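Side-chain contacts in AlkD2 (Streptococcus mutans, PDB 6M9M), which is of unknown function but belongs to the HEAT-like repeat family of DNA glycosylases and binds the nucleotide inosine-5'-monophosphate: residues T29-N34 with C99-Y104; L45-D50 with D77-D82; K93-F98 with D112-S117; I182-W187 with Q196-A201. All coordinates share one frame; numbering follows the deposited sequence.

Contact 1: residues T29-N34 with C99-Y104; sequences TDYKSN and CKKIGY
Tyr31 and Lys101 reach for each other from opposite directions and are the two residues that touch. The meeting is slight. Lys101 NZ stands 3.1 Å from Tyr31 OH and makes a weak hydrogen bond to it. The same ammonium lies 3.6 Å from Tyr31 CZ, oblique to the ring. The lysine chain bends at chi2 (-123°) and chi3 (-117°), both far from staggered values, as it carries NZ across to the phenol. Its firmer polar partner is the backbone oxygen of Tyr64, so the ammonium bridges two groups. The backbones stay well apart, with Tyr31 CA and Lys101 CA 14.1 Å from each other. This is a slight surface contact between helix 21-32 and helix 85-102 in the all-helical HEAT-like repeat fold; helix 52-65 supplies Tyr64, which both residues touch. The packed side belongs to Tyr31. Its ring meets that of Tyr64 and rests on Leu61 and Leu65 of helix 52-65. The loose side belongs to Lys101, an exposed residue. Behind Tyr31 the chain leaves its helix at Ser33. There Asn34 ND2 donates to Asp30 O over 2.9 Å, in the carbonyl plane and nearly straight at 172°.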
loop_
_atom_site.group_PDB
_atom_site.type_symbol
_atom_site.label_atom_id
_atom_site.label_comp_id
_atom_site.label_asym_id
_atom_site.label_seq_id
_atom_site.Cartn_x
_atom_site.Cartn_y
_atom_site.Cartn_z
ATOM N N THR A 29 5.433 -18.864 -3.384
ATOM C CA THR A 29 6.128 -20.125 -3.617
ATOM C C THR A 29 7.554 -19.894 -4.090
ATOM O O THR A 29 8.498 -20.513 -3.587
ATOM C CB THR A 29 5.359 -20.944 -4.654
ATOM O OG1 THR A 29 4.072 -21.279 -4.125
ATOM C CG2 THR A 29 6.109 -22.226 -5.007
ATOM N N ASP A 30 7.729 -19.005 -5.064
ATOM C CA ASP A 30 9.059 -18.795 -5.628
ATOM C C ASP A 30 9.989 -18.123 -4.624
ATOM O O ASP A 30 11.174 -18.459 -4.550
ATOM C CB ASP A 30 8.947 -17.988 -6.923
ATOM C CG ASP A 30 8.264 -18.762 -8.048
ATOM O OD1 ASP A 30 8.172 -20.009 -7.962
ATOM O OD2 ASP A 30 7.833 -18.115 -9.027
ATOM N N TYR A 31 9.466 -17.194 -3.826
ATOM C CA TYR A 31 10.258 -16.575 -2.774
ATOM C C TYR A 31 10.749 -17.602 -1.760
ATOM O O TYR A 31 11.899 -17.544 -1.309
ATOM C CB TYR A 31 9.417 -15.490 -2.093
ATOM C CG TYR A 31 10.094 -14.892 -0.894
ATOM C CD1 TYR A 31 11.138 -13.996 -1.045
ATOM C CD2 TYR A 31 9.700 -15.238 0.394
ATOM C CE1 TYR A 31 11.772 -13.453 0.047
ATOM C CE2 TYR A 31 10.345 -14.702 1.500
ATOM C CZ TYR A 31 11.370 -13.796 1.323
ATOM O OH TYR A 31 12.017 -13.257 2.419
ATOM N N LYS A 32 9.903 -18.562 -1.394
ATOM C CA LYS A 32 10.265 -19.492 -0.334
ATOM C C LYS A 32 11.255 -20.549 -0.790
ATOM O O LYS A 32 11.962 -21.116 0.052
ATOM C CB LYS A 32 9.008 -20.165 0.224
ATOM C CG LYS A 32 8.126 -19.215 1.011
ATOM C CD LYS A 32 6.814 -19.866 1.426
ATOM C CE LYS A 32 6.975 -20.691 2.691
ATOM N NZ LYS A 32 5.670 -21.254 3.136
ATOM N N SER A 33 11.330 -20.828 -2.087
ATOM C CA SER A 33 12.069 -21.983 -2.575
ATOM C C SER A 33 13.399 -21.626 -3.224
ATOM O O SER A 33 14.058 -22.510 -3.781
ATOM C CB SER A 33 11.208 -22.773 -3.563
ATOM O OG SER A 33 10.964 -22.004 -4.733
ATOM N N ASN A 34 13.816 -20.370 -3.167
ATOM C CA ASN A 34 15.062 -19.970 -3.792
ATOM C C ASN A 34 15.763 -18.932 -2.931
ATOM O O ASN A 34 15.134 -18.215 -2.149
ATOM C CB ASN A 34 14.810 -19.356 -5.177
ATOM C CG ASN A 34 14.139 -20.319 -6.126
ATOM O OD1 ASN A 34 14.803 -21.131 -6.764
ATOM N ND2 ASN A 34 12.816 -20.245 -6.218
ATOM N N CYS A 99 5.898 -3.698 6.185
ATOM C CA CYS A 99 5.620 -3.257 7.551
ATOM C C CYS A 99 5.362 -4.444 8.469
ATOM O O CYS A 99 5.806 -4.448 9.622
ATOM C CB CYS A 99 4.432 -2.298 7.567
ATOM S SG CYS A 99 4.698 -0.725 6.736
ATOM N N LYS A 100 4.630 -5.447 7.978
ATOM C CA LYS A 100 4.363 -6.644 8.767
ATOM C C LYS A 100 5.644 -7.375 9.118
ATOM O O LYS A 100 5.794 -7.870 10.242
ATOM C CB LYS A 100 3.430 -7.554 7.951
ATOM C CG LYS A 100 3.072 -8.887 8.576
ATOM C CD LYS A 100 2.169 -9.688 7.622
ATOM C CE LYS A 100 1.760 -11.020 8.227
ATOM N NZ LYS A 100 0.815 -11.774 7.350
ATOM N N LYS A 101 6.572 -7.479 8.156
ATOM C CA LYS A 101 7.794 -8.250 8.369
ATOM C C LYS A 101 8.724 -7.565 9.360
ATOM O O LYS A 101 9.281 -8.217 10.246
ATOM C CB LYS A 101 8.506 -8.476 7.036
ATOM C CG LYS A 101 7.808 -9.465 6.114
ATOM C CD LYS A 101 8.716 -10.630 5.723
ATOM C CE LYS A 101 8.974 -10.657 4.222
ATOM N NZ LYS A 101 9.613 -11.939 3.795
ATOM N N ILE A 102 8.919 -6.250 9.220
ATOM C CA ILE A 102 9.796 -5.562 10.153
ATOM C C ILE A 102 9.105 -5.328 11.482
ATOM O O ILE A 102 9.767 -5.266 12.521
ATOM C CB ILE A 102 10.320 -4.252 9.547
ATOM C CG1 ILE A 102 11.473 -3.724 10.396
ATOM C CG2 ILE A 102 9.206 -3.242 9.474
ATOM C CD1 ILE A 102 12.128 -2.492 9.813
ATOM N N GLY A 103 7.780 -5.202 11.470
ATOM C CA GLY A 103 6.992 -4.843 12.636
ATOM C C GLY A 103 6.452 -3.434 12.488
ATOM O O GLY A 103 7.200 -2.521 12.144
ATOM N N TYR A 104 5.161 -3.230 12.734
ATOM C CA TYR A 104 4.556 -1.934 12.447
ATOM C C TYR A 104 5.195 -0.804 13.249
ATOM O O TYR A 104 5.446 0.275 12.701
ATOM C CB TYR A 104 3.031 -1.996 12.594
ATOM C CG TYR A 104 2.405 -2.819 11.489
ATOM C CD1 TYR A 104 2.061 -2.243 10.274
ATOM C CD2 TYR A 104 2.190 -4.173 11.646
ATOM C CE1 TYR A 104 1.533 -2.996 9.258
ATOM C CE2 TYR A 104 1.657 -4.941 10.624
ATOM C CZ TYR A 104 1.336 -4.345 9.434
ATOM O OH TYR A 104 0.808 -5.123 8.420
#

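Contact 2: residues L45-D50 with D77-D82; sequences LAYQSD and DEVSKD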
loop_
_atom_site.group_PDB
_atom_site.type_symbol
_atom_site.label_atom_id
_atom_site.label_comp_id
_atom_site.label_asym_id
_atom_site.label_seq_id
_atom_site.Cartn_x
_atom_site.Cartn_y
_atom_site.Cartn_z
ATOM N N LEU A 45 13.646 -8.527 -13.342
ATOM C CA LEU A 45 13.378 -8.917 -14.723
ATOM C C LEU A 45 11.881 -9.025 -14.975
ATOM O O LEU A 45 11.379 -8.547 -16.000
ATOM C CB LEU A 45 14.081 -10.229 -15.063
ATOM C CG LEU A 45 14.033 -10.599 -16.548
ATOM C CD1 LEU A 45 14.764 -9.585 -17.422
ATOM C CD2 LEU A 45 14.609 -12.007 -16.726
ATOM N N ALA A 46 11.144 -9.621 -14.040
ATOM C CA ALA A 46 9.702 -9.745 -14.212
ATOM C C ALA A 46 9.021 -8.378 -14.228
ATOM O O ALA A 46 8.034 -8.182 -14.945
ATOM C CB ALA A 46 9.118 -10.633 -13.117
ATOM N N TYR A 47 9.520 -7.422 -13.437
ATOM C CA TYR A 47 8.900 -6.104 -13.377
ATOM C C TYR A 47 9.038 -5.353 -14.699
ATOM O O TYR A 47 8.252 -4.441 -14.964
ATOM C CB TYR A 47 9.415 -5.285 -12.164
ATOM C CG TYR A 47 8.598 -4.011 -12.034
ATOM C CD1 TYR A 47 7.267 -4.071 -11.633
ATOM C CD2 TYR A 47 9.115 -2.778 -12.401
ATOM C CE1 TYR A 47 6.480 -2.943 -11.600
ATOM C CE2 TYR A 47 8.328 -1.639 -12.344
ATOM C CZ TYR A 47 7.006 -1.733 -11.972
ATOM O OH TYR A 47 6.225 -0.601 -11.946
ATOM N N GLN A 48 9.977 -5.743 -15.554
ATOM C CA GLN A 48 10.067 -5.128 -16.866
ATOM C C GLN A 48 9.077 -5.685 -17.877
ATOM O O GLN A 48 8.984 -5.150 -18.987
ATOM C CB GLN A 48 11.472 -5.268 -17.411
ATOM C CG GLN A 48 12.431 -4.320 -16.733
ATOM C CD GLN A 48 11.880 -2.895 -16.669
ATOM O OE1 GLN A 48 11.574 -2.298 -17.709
ATOM N NE2 GLN A 48 11.715 -2.366 -15.445
ATOM N N SER A 49 8.323 -6.714 -17.528
ATOM C CA SER A 49 7.382 -7.297 -18.468
ATOM C C SER A 49 6.339 -6.280 -18.907
ATOM O O SER A 49 5.872 -5.455 -18.118
ATOM C CB SER A 49 6.682 -8.470 -17.792
ATOM O OG SER A 49 5.708 -9.045 -18.640
ATOM N N ASP A 50 5.946 -6.362 -20.175
ATOM C CA ASP A 50 4.800 -5.611 -20.672
ATOM C C ASP A 50 3.472 -6.307 -20.368
ATOM O O ASP A 50 2.420 -5.816 -20.787
ATOM C CB ASP A 50 4.942 -5.281 -22.162
ATOM C CG ASP A 50 5.008 -6.500 -23.046
ATOM O OD1 ASP A 50 4.802 -7.626 -22.549
ATOM O OD2 ASP A 50 5.271 -6.316 -24.259
ATOM N N ASP A 77 9.877 4.483 -5.244
ATOM C CA ASP A 77 10.148 5.501 -6.241
ATOM C C ASP A 77 9.908 5.064 -7.678
ATOM O O ASP A 77 9.729 5.927 -8.533
ATOM C CB ASP A 77 11.607 5.964 -6.132
ATOM C CG ASP A 77 11.887 6.760 -4.880
ATOM O OD1 ASP A 77 10.930 7.159 -4.176
ATOM O OD2 ASP A 77 13.081 6.962 -4.599
ATOM N N GLU A 78 9.961 3.769 -7.980
ATOM C CA GLU A 78 9.814 3.286 -9.344
ATOM C C GLU A 78 8.516 2.528 -9.577
ATOM O O GLU A 78 7.811 2.836 -10.529
ATOM C CB GLU A 78 11.014 2.447 -9.789
ATOM C CG GLU A 78 12.357 3.096 -9.532
ATOM C CD GLU A 78 12.559 4.431 -10.231
ATOM O OE1 GLU A 78 11.819 4.757 -11.183
ATOM O OE2 GLU A 78 13.492 5.147 -9.828
ATOM N N VAL A 79 8.160 1.567 -8.716
ATOM C CA VAL A 79 6.883 0.876 -8.898
ATOM C C VAL A 79 5.739 1.882 -8.811
ATOM O O VAL A 79 4.701 1.724 -9.472
ATOM C CB VAL A 79 6.735 -0.282 -7.890
ATOM C CG1 VAL A 79 5.375 -0.939 -8.063
ATOM C CG2 VAL A 79 7.858 -1.297 -8.073
ATOM N N SER A 80 5.894 2.916 -7.977
ATOM C CA SER A 80 4.888 3.951 -7.838
ATOM C C SER A 80 4.605 4.702 -9.130
ATOM O O SER A 80 3.563 5.362 -9.195
ATOM C CB SER A 80 5.333 4.921 -6.755
ATOM O OG SER A 80 6.598 5.454 -7.091
ATOM N N LYS A 81 5.459 4.590 -10.158
ATOM C CA LYS A 81 5.205 5.188 -11.469
ATOM C C LYS A 81 4.337 4.314 -12.375
ATOM O O LYS A 81 3.979 4.746 -13.474
ATOM C CB LYS A 81 6.528 5.488 -12.188
ATOM C CG LYS A 81 7.418 6.477 -11.473
ATOM C CD LYS A 81 8.820 6.485 -12.122
ATOM C CE LYS A 81 9.719 7.513 -11.491
ATOM N NZ LYS A 81 11.097 7.396 -11.996
ATOM N N ASP A 82 3.987 3.103 -11.961
ATOM C CA ASP A 82 3.300 2.185 -12.862
ATOM C C ASP A 82 1.964 2.765 -13.301
ATOM O O ASP A 82 1.192 3.263 -12.474
ATOM C CB ASP A 82 3.102 0.841 -12.151
ATOM C CG ASP A 82 2.970 -0.308 -13.120
ATOM O OD1 ASP A 82 1.936 -0.374 -13.820
ATOM O OD2 ASP A 82 3.911 -1.127 -13.193
HETATM O O HOH W 1 7.106 1.879 -13.084
#
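Tyr47 carries the whole contact from the side of 45-50, reaching across to Val79 and Asp82. It comes near the end of helix 36-47. Its CG is turned anti to the backbone N (chi1 -172°), which sends the ring toward 77-82. Val79 CG2 lies over one face of this ring in a CH-pi contact, 4.2 Å from the centroid and 19° off the normal. The methyl sits toward the rim, nearest Tyr47 CZ at 4.0 Å. At the end of the ring, Tyr47 OH is 2.7 Å from Asp82 OD2, with the ring and carboxylate planes 62° apart. That carboxylate oxygen also forms a salt bridge with Arg55 NE. A water lies at the ring edge, in plane, 2.9 Å from Tyr47 OH. It donates to Glu78 O over 2.8 Å and so ties the phenol to the backbone of the other segment. The Asp82 side chain lies about 8 Å from those of Trp85 and Arg86, which bind IMP. The contact joins the C-terminal ends of helices 36-47 and 69-79 in the HEAT-like array. Helix 52-65 packs against both, with Ala58 on Tyr47 and Val59 on Val79. Helix 85-102 follows, bringing Leu91 against Val79 and Val87 against Asp82.

Contact 3: residues K93-F98 with D112-S117; sequences KAFDEF and DEWLKS
The ring of Phe95 lies over one face of the Trp114 indole. Phe95 CD1 sits 3.3 Å above the indole plane, over its centre. In return, Trp114 CE3 lies over a face of the phenyl ring. The planes are inclined at 31°, an oblique pairing. The phenyl centroid is 4.2 Å from that of the six-membered indole ring. The tilt brings one side of the phenyl ring closest: Phe95 CE1 is 3.4 Å from Trp114 CD2, while Phe95 CZ is 4.1 Å from the same atom. Both side chains leave their backbones toward the opposite helix, then slide past each other in opposite directions. A chi1 of -77° sets Trp114 CG opposite its own carbonyl carbon. Both long side chains point inward, and their rings overlap in the gap between Phe95 CA and Trp114 CA, which are 9.5 Å apart. Both residues are buried, and the contact is wholly apolar packing near the centre of the chain. It joins helix 85-102 to helix 108-115 within the HEAT-like array. Helix 120-129 packs against both, through Ala126 on Phe95 and Thr122 on Trp114. Helix 69-79 adds Leu72 and Arg76 against the indole.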
loop_
_atom_site.group_PDB
_atom_site.type_symbol
_atom_site.label_atom_id
_atom_site.label_comp_id
_atom_site.label_asym_id
_atom_site.label_seq_id
_atom_site.Cartn_x
_atom_site.Cartn_y
_atom_site.Cartn_z
ATOM N N LYS A 93 -0.217 -3.602 -1.140
ATOM C CA LYS A 93 -0.067 -4.861 -0.413
ATOM C C LYS A 93 1.392 -5.150 -0.101
ATOM O O LYS A 93 1.717 -5.654 0.984
ATOM C CB LYS A 93 -0.652 -6.007 -1.236
ATOM C CG LYS A 93 -2.150 -5.894 -1.434
ATOM C CD LYS A 93 -2.731 -6.947 -2.352
ATOM C CE LYS A 93 -4.160 -6.606 -2.749
ATOM N NZ LYS A 93 -5.070 -6.635 -1.575
ATOM N N ALA A 94 2.288 -4.862 -1.050
ATOM C CA ALA A 94 3.709 -5.092 -0.812
ATOM C C ALA A 94 4.252 -4.159 0.259
ATOM O O ALA A 94 5.132 -4.547 1.035
ATOM C CB ALA A 94 4.483 -4.925 -2.112
ATOM N N PHE A 95 3.746 -2.927 0.330
ATOM C CA PHE A 95 4.156 -2.040 1.404
ATOM C C PHE A 95 3.670 -2.566 2.752
ATOM O O PHE A 95 4.417 -2.556 3.738
ATOM C CB PHE A 95 3.649 -0.611 1.154
ATOM C CG PHE A 95 4.127 0.339 2.205
ATOM C CD1 PHE A 95 5.457 0.690 2.248
ATOM C CD2 PHE A 95 3.288 0.787 3.206
ATOM C CE1 PHE A 95 5.958 1.491 3.250
ATOM C CE2 PHE A 95 3.792 1.602 4.216
ATOM C CZ PHE A 95 5.122 1.947 4.238
ATOM N N ASP A 96 2.427 -3.046 2.817
ATOM C CA ASP A 96 1.950 -3.655 4.058
ATOM C C ASP A 96 2.816 -4.846 4.440
ATOM O O ASP A 96 3.081 -5.075 5.625
ATOM C CB ASP A 96 0.482 -4.062 3.895
ATOM C CG ASP A 96 -0.172 -4.460 5.188
ATOM O OD1 ASP A 96 0.052 -3.786 6.208
ATOM O OD2 ASP A 96 -0.960 -5.429 5.163
ATOM N N GLU A 97 3.250 -5.628 3.445
ATOM C CA GLU A 97 4.125 -6.775 3.699
ATOM C C GLU A 97 5.437 -6.334 4.339
ATOM O O GLU A 97 5.923 -6.964 5.286
ATOM C CB GLU A 97 4.373 -7.534 2.396
ATOM C CG GLU A 97 5.266 -8.748 2.515
ATOM C CD GLU A 97 4.656 -9.873 3.298
ATOM O OE1 GLU A 97 3.413 -9.975 3.291
ATOM O OE2 GLU A 97 5.424 -10.669 3.893
ATOM N N PHE A 98 6.049 -5.274 3.812
ATOM C CA PHE A 98 7.253 -4.735 4.435
ATOM C C PHE A 98 6.999 -4.414 5.909
ATOM O O PHE A 98 7.781 -4.793 6.797
ATOM C CB PHE A 98 7.720 -3.452 3.726
ATOM C CG PHE A 98 8.754 -2.719 4.528
ATOM C CD1 PHE A 98 10.036 -3.209 4.622
ATOM C CD2 PHE A 98 8.428 -1.590 5.267
ATOM C CE1 PHE A 98 10.983 -2.594 5.404
ATOM C CE2 PHE A 98 9.376 -0.982 6.064
ATOM C CZ PHE A 98 10.658 -1.480 6.121
ATOM N N ASP A 112 6.086 7.053 7.656
ATOM C CA ASP A 112 6.051 8.511 7.590
ATOM C C ASP A 112 6.720 9.018 6.318
ATOM O O ASP A 112 6.256 9.982 5.702
ATOM C CB ASP A 112 6.688 9.088 8.859
ATOM C CG ASP A 112 5.825 8.840 10.094
ATOM O OD1 ASP A 112 4.607 8.651 9.914
ATOM O OD2 ASP A 112 6.344 8.817 11.231
ATOM N N GLU A 113 7.811 8.383 5.905
ATOM C CA GLU A 113 8.480 8.763 4.664
ATOM C C GLU A 113 7.567 8.578 3.457
ATOM O O GLU A 113 7.457 9.465 2.607
ATOM C CB GLU A 113 9.746 7.921 4.550
ATOM C CG GLU A 113 10.586 8.098 3.339
ATOM C CD GLU A 113 11.865 7.270 3.472
ATOM O OE1 GLU A 113 11.873 6.104 3.034
ATOM O OE2 GLU A 113 12.847 7.764 4.062
ATOM N N TRP A 114 6.875 7.441 3.372
ATOM C CA TRP A 114 5.994 7.219 2.229
ATOM C C TRP A 114 4.817 8.191 2.240
ATOM O O TRP A 114 4.415 8.690 1.185
ATOM C CB TRP A 114 5.511 5.771 2.199
ATOM C CG TRP A 114 6.524 4.775 1.694
ATOM C CD1 TRP A 114 7.835 4.649 2.060
ATOM C CD2 TRP A 114 6.289 3.768 0.702
ATOM N NE1 TRP A 114 8.423 3.619 1.368
ATOM C CE2 TRP A 114 7.497 3.059 0.527
ATOM C CE3 TRP A 114 5.173 3.400 -0.052
ATOM C CZ2 TRP A 114 7.618 2.001 -0.373
ATOM C CZ3 TRP A 114 5.285 2.341 -0.935
ATOM C CH2 TRP A 114 6.507 1.662 -1.101
ATOM N N LEU A 115 4.250 8.483 3.422
ATOM C CA LEU A 115 3.127 9.410 3.493
ATOM C C LEU A 115 3.511 10.830 3.079
ATOM O O LEU A 115 2.630 11.600 2.678
ATOM C CB LEU A 115 2.554 9.442 4.914
ATOM C CG LEU A 115 1.869 8.189 5.428
ATOM C CD1 LEU A 115 1.611 8.318 6.926
ATOM C CD2 LEU A 115 0.576 7.939 4.683
ATOM N N LYS A 116 4.796 11.182 3.153
ATOM C CA LYS A 116 5.284 12.508 2.791
ATOM C C LYS A 116 5.961 12.538 1.425
ATOM O O LYS A 116 6.483 13.579 1.023
ATOM C CB LYS A 116 6.230 13.028 3.878
ATOM C CG LYS A 116 5.520 13.303 5.199
ATOM C CD LYS A 116 6.466 13.746 6.295
ATOM C CE LYS A 116 5.750 13.786 7.640
ATOM N NZ LYS A 116 4.502 14.598 7.587
ATOM N N SER A 117 5.918 11.438 0.682
ATOM C CA SER A 117 6.598 11.348 -0.597
ATOM C C SER A 117 5.966 12.244 -1.656
ATOM O O SER A 117 4.787 12.582 -1.602
ATOM C CB SER A 117 6.525 9.919 -1.133
ATOM O OG SER A 117 6.805 9.905 -2.523
#

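Contact 4: residues I182-W187 with Q196-A201; sequences IELKNW and QVYKLA
Trp187 NE1 donates to Glu183 OE2 over 2.8 Å, and this bond fixes the indole that meets Val197 and Tyr198 across the contact. The bond is nearly straight, at 170°. The acceptor lies in the ring plane of Trp187, while the indole N-H reaches OE2 on its anti side, 22° out of the carboxylate plane. Trp187 lies in the loop after helix 177-185, and its six-membered ring turns its edge to helix 192-201. Trp187 CH2 touches Val197 CG1 at 3.7 Å, and the methyl sits near the ring plane. Trp187 CE3 is 3.9 Å from Tyr198 CD1 and lies in plane at the edge of the tyrosine ring. A chi1 of -178° swings the Tyr198 ring away from its own N and past the indole to Leu184. There Tyr198 CE1 meets Leu184 CB at 3.9 Å. Leu184 CD2 lies over one indole face, toward its rim, 3.5 Å above the plane. Leu184 CD2 is also 4.2 Å from Ala201 CB. Leu169 of helix 159-175 touches both Trp187 and Ala201, and Lys154 makes a cation-pi contact with the indole. Near the C-terminal end of the HEAT-like helical array, helix 177-185 and the Trp187 that follows it thus pack on helix 192-201 by apolar contact, while the indole's one polar atom is satisfied within its own segment and its ring is held in a set orientation.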
loop_
_atom_site.group_PDB
_atom_site.type_symbol
_atom_site.label_atom_id
_atom_site.label_comp_id
_atom_site.label_asym_id
_atom_site.label_seq_id
_atom_site.Cartn_x
_atom_site.Cartn_y
_atom_site.Cartn_z
ATOM N N ILE A 182 -13.400 13.097 17.955
ATOM C CA ILE A 182 -12.515 14.123 18.497
ATOM C C ILE A 182 -11.616 14.701 17.411
ATOM O O ILE A 182 -11.413 15.917 17.337
ATOM C CB ILE A 182 -11.701 13.550 19.671
ATOM C CG1 ILE A 182 -12.607 13.335 20.882
ATOM C CG2 ILE A 182 -10.534 14.471 20.018
ATOM C CD1 ILE A 182 -11.981 12.491 21.957
ATOM N N GLU A 183 -11.042 13.843 16.567
ATOM C CA GLU A 183 -10.188 14.338 15.494
ATOM C C GLU A 183 -10.969 15.244 14.546
ATOM O O GLU A 183 -10.524 16.350 14.222
ATOM C CB GLU A 183 -9.577 13.156 14.739
ATOM C CG GLU A 183 -8.836 13.534 13.470
ATOM C CD GLU A 183 -7.613 14.390 13.718
ATOM O OE1 GLU A 183 -6.956 14.220 14.771
ATOM O OE2 GLU A 183 -7.310 15.233 12.854
ATOM N N LEU A 184 -12.139 14.784 14.089
ATOM C CA LEU A 184 -12.893 15.529 13.084
ATOM C C LEU A 184 -13.388 16.862 13.625
ATOM O O LEU A 184 -13.464 17.839 12.875
ATOM C CB LEU A 184 -14.074 14.696 12.572
ATOM C CG LEU A 184 -13.734 13.363 11.896
ATOM C CD1 LEU A 184 -14.983 12.655 11.380
ATOM C CD2 LEU A 184 -12.747 13.573 10.763
ATOM N N LYS A 185 -13.721 16.924 14.916
ATOM C CA LYS A 185 -14.229 18.165 15.486
ATOM C C LYS A 185 -13.220 19.295 15.371
ATOM O O LYS A 185 -13.618 20.463 15.351
ATOM C CB LYS A 185 -14.604 17.941 16.951
ATOM C CG LYS A 185 -15.439 19.057 17.563
ATOM C CD LYS A 185 -15.705 18.779 19.029
ATOM C CE LYS A 185 -16.469 19.916 19.688
ATOM N NZ LYS A 185 -16.515 19.746 21.168
ATOM N N ASN A 186 -11.927 18.977 15.277
ATOM C CA ASN A 186 -10.899 20.004 15.186
ATOM C C ASN A 186 -10.683 20.523 13.768
ATOM O O ASN A 186 -9.938 21.494 13.592
ATOM C CB ASN A 186 -9.571 19.460 15.718
ATOM C CG ASN A 186 -9.585 19.250 17.219
ATOM O OD1 ASN A 186 -10.160 20.045 17.960
ATOM N ND2 ASN A 186 -8.956 18.173 17.672
ATOM N N TRP A 187 -11.306 19.920 12.761
ATOM C CA TRP A 187 -11.058 20.319 11.385
ATOM C C TRP A 187 -11.836 21.586 11.046
ATOM O O TRP A 187 -13.008 21.726 11.404
ATOM C CB TRP A 187 -11.501 19.217 10.431
ATOM C CG TRP A 187 -10.684 17.966 10.485
ATOM C CD1 TRP A 187 -9.747 17.621 11.417
ATOM C CD2 TRP A 187 -10.754 16.873 9.563
ATOM N NE1 TRP A 187 -9.219 16.385 11.116
ATOM C CE2 TRP A 187 -9.825 15.911 9.984
ATOM C CE3 TRP A 187 -11.503 16.622 8.402
ATOM C CZ2 TRP A 187 -9.647 14.707 9.316
ATOM C CZ3 TRP A 187 -11.300 15.439 7.727
ATOM C CH2 TRP A 187 -10.387 14.497 8.188
ATOM N N GLN A 196 -14.155 16.839 1.038
ATOM C CA GLN A 196 -14.278 15.517 0.446
ATOM C C GLN A 196 -13.905 14.435 1.460
ATOM O O GLN A 196 -14.608 13.420 1.613
ATOM C CB GLN A 196 -13.384 15.435 -0.791
ATOM C CG GLN A 196 -13.405 14.072 -1.410
ATOM C CD GLN A 196 -12.751 14.025 -2.758
ATOM O OE1 GLN A 196 -11.773 14.736 -3.017
ATOM N NE2 GLN A 196 -13.296 13.198 -3.646
ATOM N N VAL A 197 -12.789 14.631 2.156
ATOM C CA VAL A 197 -12.330 13.656 3.133
ATOM C C VAL A 197 -13.299 13.582 4.302
ATOM O O VAL A 197 -13.621 12.491 4.785
ATOM C CB VAL A 197 -10.907 14.033 3.584
ATOM C CG1 VAL A 197 -10.451 13.146 4.737
ATOM C CG2 VAL A 197 -9.916 13.942 2.418
ATOM N N TYR A 198 -13.770 14.741 4.780
ATOM C CA TYR A 198 -14.680 14.772 5.916
ATOM C C TYR A 198 -15.946 13.971 5.642
ATOM O O TYR A 198 -16.413 13.224 6.510
ATOM C CB TYR A 198 -15.019 16.217 6.264
ATOM C CG TYR A 198 -15.923 16.344 7.469
ATOM C CD1 TYR A 198 -15.384 16.426 8.736
ATOM C CD2 TYR A 198 -17.298 16.377 7.337
ATOM C CE1 TYR A 198 -16.197 16.540 9.857
ATOM C CE2 TYR A 198 -18.130 16.498 8.453
ATOM C CZ TYR A 198 -17.569 16.572 9.713
ATOM O OH TYR A 198 -18.370 16.700 10.835
ATOM N N LYS A 199 -16.527 14.114 4.448
ATOM C CA LYS A 199 -17.752 13.378 4.154
ATOM C C LYS A 199 -17.520 11.876 4.232
ATOM O O LYS A 199 -18.339 11.148 4.801
ATOM C CB LYS A 199 -18.296 13.748 2.786
ATOM C CG LYS A 199 -18.946 15.109 2.721
ATOM C CD LYS A 199 -19.484 15.379 1.315
ATOM C CE LYS A 199 -20.251 16.680 1.232
ATOM N NZ LYS A 199 -19.347 17.850 1.418
ATOM N N LEU A 200 -16.402 11.391 3.681
ATOM C CA LEU A 200 -16.126 9.962 3.740
ATOM C C LEU A 200 -15.923 9.505 5.179
ATOM O O LEU A 200 -16.397 8.432 5.574
ATOM C CB LEU A 200 -14.872 9.643 2.929
ATOM C CG LEU A 200 -15.026 9.740 1.416
ATOM C CD1 LEU A 200 -13.678 9.710 0.721
ATOM C CD2 LEU A 200 -15.896 8.617 0.866
ATOM N N ALA A 201 -15.212 10.302 5.977
ATOM C CA ALA A 201 -14.789 9.887 7.312
ATOM C C ALA A 201 -15.889 9.953 8.360
ATOM O O ALA A 201 -15.752 9.308 9.407
ATOM C CB ALA A 201 -13.617 10.758 7.762
#

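From the N terminus, segment 29-34 on helix 21-32 opens the loop that contact 1 closes at 99-104, which begins 65 residues after the end of 29-34. Contact 2 is nested inside that loop and closes a smaller one, from helix 36-47 to helix 69-79. Contact 3 crosses contact 1, because its first segment precedes 99-104 and its second follows it. Both use helix 85-102, and they touch where Tyr104 OH meets Asp96 OD1 in a probable hydrogen bond. Contact 3 closes a short loop onto helix 108-115. Contact 4 comes last, in series, and closes another between helices 177-185 and 192-201. Its centre is about 36 Å from that of contact 1, on the opposite side of the chain's centre.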